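Local coordinates for GTPase activator-like protein (Chaetomium thermophilum, PDB 5HIU), which probably acts as a GTPase activator as the fungal counterpart of tuberous sclerosis complex protein TSC2, the present chain being its N-terminal, largely helical part, at residues A153-D156 with A157-A161; S222-D225 with D226-C230. All blocks are in the same frame, centred on the assembly; numbering follows the deposited sequence.

Contact 1: residues A153-D156 with A157-A161; sequences AARD and ARKLA
On the closing turns of helix 139-163, A154 and R158 form a pair of residues four apart, one turn of alpha-helix. The methyl CB of A154 packs against one face of the R158 guanidinium, opposite its centre, 3.7 Å from CZ. R158 reaches this spot because CG stands beside its own backbone N (chi1 -63°) and the extended chain then runs back towards the start of the helix, with CD 3.1 Å from A154 O. Alanine suits the place: its small, nonpolar methyl lets the flat guanidinium come close face-on, while R158 NH1 and NE form salt bridges with D226 and D181. In the backbone, R158 N donates to A154 O at 3.0 Å.

A basic pair, R155 and K159, makes up another side of the helix. Their chains run alongside each other in the same direction and bring R155 NE within 3.6 Å of K159 NZ, probably an unfavourable approach of like charges. D156 probably eases it. Its OD1 makes a salt bridge with R155 NE at 3.5 Å, lying in the guanidinium plane at the edge, but stays 4.5 Å from K159 NZ, too far for a second one. Further on, L160 N bonds to D156 O at 2.9 Å, almost straight at 168°, with L160 CG 3.5 Å from the same oxygen.

A154 rests on D181 and L184 of helix 179-198, A157 meets S178 and E180, and R158 extends across L184 to the loop at T221-V223 leading into helix 224-240.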
# COMPACT_ATOMS: atom_id res chain seq x y z
N ALA A 153 -1.51 15.41 -10.08
CA ALA A 153 -1.15 16.77 -9.72
C ALA A 153 0.03 16.85 -8.76
O ALA A 153 0.73 17.86 -8.71
CB ALA A 153 -2.34 17.52 -9.14
N ALA A 154 0.27 15.81 -7.98
CA ALA A 154 1.44 15.84 -7.10
C ALA A 154 2.67 15.55 -7.90
O ALA A 154 3.70 16.18 -7.70
CB ALA A 154 1.29 14.85 -5.96
N ARG A 155 2.57 14.61 -8.83
CA ARG A 155 3.73 14.17 -9.58
C ARG A 155 4.25 15.32 -10.42
O ARG A 155 5.47 15.52 -10.54
CB ARG A 155 3.42 12.96 -10.46
CG ARG A 155 3.11 13.26 -11.91
CD ARG A 155 2.99 11.96 -12.67
NE ARG A 155 2.38 12.11 -13.98
CZ ARG A 155 1.92 11.10 -14.72
NH1 ARG A 155 1.99 9.85 -14.28
NH2 ARG A 155 1.38 11.36 -15.90
N ASP A 156 3.32 16.06 -10.99
CA ASP A 156 3.68 17.18 -11.83
C ASP A 156 4.40 18.23 -10.99
O ASP A 156 5.53 18.59 -11.31
CB ASP A 156 2.44 17.73 -12.54
CG ASP A 156 1.82 16.73 -13.54
OD1 ASP A 156 2.38 15.62 -13.74
OD2 ASP A 156 0.78 17.05 -14.14
N ALA A 157 3.79 18.67 -9.89
CA ALA A 157 4.43 19.62 -8.97
C ALA A 157 5.86 19.22 -8.64
O ALA A 157 6.77 20.05 -8.67
CB ALA A 157 3.64 19.74 -7.68
N ARG A 158 6.04 17.93 -8.35
CA ARG A 158 7.33 17.36 -8.02
C ARG A 158 8.30 17.31 -9.21
O ARG A 158 9.52 17.36 -9.01
CB ARG A 158 7.14 15.94 -7.49
CG ARG A 158 6.34 15.81 -6.20
CD ARG A 158 5.67 14.44 -6.10
NE ARG A 158 4.90 14.30 -4.86
CZ ARG A 158 4.27 13.19 -4.45
NH1 ARG A 158 4.29 12.07 -5.17
NH2 ARG A 158 3.60 13.21 -3.31
N LYS A 159 7.77 17.17 -10.43
CA LYS A 159 8.60 17.22 -11.65
C LYS A 159 9.13 18.62 -11.84
O LYS A 159 10.32 18.82 -12.08
CB LYS A 159 7.79 16.82 -12.89
CG LYS A 159 7.64 15.32 -13.07
CD LYS A 159 6.70 14.95 -14.21
CE LYS A 159 6.52 13.44 -14.28
NZ LYS A 159 5.62 13.01 -15.39
N LEU A 160 8.23 19.58 -11.73
CA LEU A 160 8.56 20.97 -11.95
C LEU A 160 9.34 21.52 -10.76
O LEU A 160 9.96 22.57 -10.88
CB LEU A 160 7.30 21.80 -12.18
CG LEU A 160 6.42 21.26 -13.32
CD1 LEU A 160 5.05 21.93 -13.34
CD2 LEU A 160 7.15 21.38 -14.65
N ALA A 161 9.29 20.82 -9.63
CA ALA A 161 10.19 21.15 -8.53
C ALA A 161 11.61 20.71 -8.86
O ALA A 161 12.54 21.51 -8.79
CB ALA A 161 9.72 20.50 -7.24

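Contact 2: residues S222-D225 with D226-C230; sequences SVED and DLRAC
D225 and R228, three residues apart on the opening turns of helix 224-240, are joined by a salt bridge of the i to i+3 kind. D225 OD1 and R228 NH1 stand 3.6 Å apart. The two side chains run the same way, yet the carboxylate and guanidinium planes are turned 77° against each other, so this is a single-point contact and not a paired, coplanar one. R228 gets there by a bend at chi3 (-89°), which swings the guanidinium back over the preceding turn. E224 also comes close, its CG 4.1 Å from R228 NH1, and R228 NH2 also has a long, weak ion pair with E268. Three acids in a row, E224 to D226, suit a helix start, where negative charge is probably favoured by the helix dipole.

The backbone bonds straighten as the helix gets under way. D226 N to V223 O is weak and strongly bent, and L227 N to E224 O is weak as well. R228 N then donates to the same E224 O at 2.8 Å and 161°, and A229 N to D225 O at 2.8 Å.

Hydrophobic packing involves L227, C230 and A229. L227 and C230, hydrophobic and buried, lie against C218 of helix 204-219, and the small A229 lies against F188 of helix 179-198. D226 is buried too, probably a costly place for a carboxylate, but OD2 is hydrogen-bonded to T221 OG1 and salt-bridged to R158, while CB of V223 covers that oxygen from 3.8 Å.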
# COMPACT_ATOMS: atom_id res chain seq x y z
N SER A 222 7.90 9.34 -6.17
CA SER A 222 9.19 9.81 -5.71
C SER A 222 9.18 9.96 -4.20
O SER A 222 10.23 10.16 -3.60
CB SER A 222 9.56 11.12 -6.43
OG SER A 222 8.46 12.00 -6.56
N VAL A 223 7.99 9.83 -3.59
CA VAL A 223 7.79 10.16 -2.17
C VAL A 223 7.33 8.96 -1.33
O VAL A 223 6.24 8.43 -1.48
CB VAL A 223 6.79 11.31 -1.99
CG1 VAL A 223 6.86 11.84 -0.57
CG2 VAL A 223 7.09 12.43 -2.99
N GLU A 224 8.21 8.56 -0.43
CA GLU A 224 8.01 7.45 0.47
C GLU A 224 6.68 7.51 1.21
O GLU A 224 6.03 6.48 1.44
CB GLU A 224 9.19 7.44 1.44
CG GLU A 224 9.09 6.49 2.60
CD GLU A 224 10.45 6.11 3.17
OE1 GLU A 224 11.47 6.43 2.53
OE2 GLU A 224 10.49 5.49 4.24
N ASP A 225 6.25 8.71 1.59
CA ASP A 225 4.99 8.87 2.32
C ASP A 225 3.79 8.36 1.54
O ASP A 225 2.90 7.77 2.14
CB ASP A 225 4.76 10.33 2.75
CG ASP A 225 5.48 10.69 4.04
OD1 ASP A 225 5.86 9.79 4.83
OD2 ASP A 225 5.69 11.91 4.25
N ASP A 226 3.77 8.59 0.22
CA ASP A 226 2.80 7.96 -0.66
C ASP A 226 2.83 6.43 -0.52
O ASP A 226 1.79 5.79 -0.54
CB ASP A 226 3.08 8.32 -2.13
CG ASP A 226 2.95 9.82 -2.43
OD1 ASP A 226 2.32 10.54 -1.63
OD2 ASP A 226 3.46 10.26 -3.49
N LEU A 227 4.02 5.84 -0.41
CA LEU A 227 4.09 4.38 -0.25
C LEU A 227 3.56 3.96 1.10
O LEU A 227 2.87 2.96 1.21
CB LEU A 227 5.52 3.87 -0.36
CG LEU A 227 6.13 3.85 -1.73
CD1 LEU A 227 7.58 3.42 -1.60
CD2 LEU A 227 5.38 2.90 -2.65
N ARG A 228 3.95 4.70 2.12
CA ARG A 228 3.48 4.39 3.46
C ARG A 228 1.97 4.45 3.39
O ARG A 228 1.27 3.57 3.87
CB ARG A 228 4.04 5.38 4.47
CG ARG A 228 3.45 5.26 5.86
CD ARG A 228 4.07 6.26 6.83
NE ARG A 228 5.25 5.70 7.49
CZ ARG A 228 6.51 5.83 7.06
NH1 ARG A 228 6.82 6.52 5.96
NH2 ARG A 228 7.49 5.26 7.76
N ALA A 229 1.47 5.49 2.72
CA ALA A 229 0.04 5.75 2.68
C ALA A 229 -0.69 4.64 1.93
O ALA A 229 -1.69 4.16 2.42
CB ALA A 229 -0.24 7.12 2.05
N CYS A 230 -0.18 4.25 0.76
CA CYS A 230 -0.78 3.17 -0.01
C CYS A 230 -0.77 1.84 0.70
O CYS A 230 -1.69 1.04 0.52
CB CYS A 230 -0.05 2.99 -1.34
SG CYS A 230 -0.26 4.42 -2.39

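Overall arrangement
Contact 1 lies wholly within a helix, contact 2 runs from a loop into one, in an elongated all-helical chain consistent with an alpha-solenoid. Contact 1 comes first, on helix 139-163, and contact 2 follows after helices 179-198 and 204-219, on helix 224-240; their centres are about 15 Å apart. Contact 1 lies at the surface, about 21 Å from the centre of the chain, whereas contact 2 is partly buried, about 8 Å from it. They touch directly: R158 NH1 forms a salt bridge of 2.6 Å with D226 OD2, and V223 CG2 packs against the same guanidinium. L184 of helix 179-198 meets R158 and D226 alike, so charge and hydrophobic packing together tie three helices.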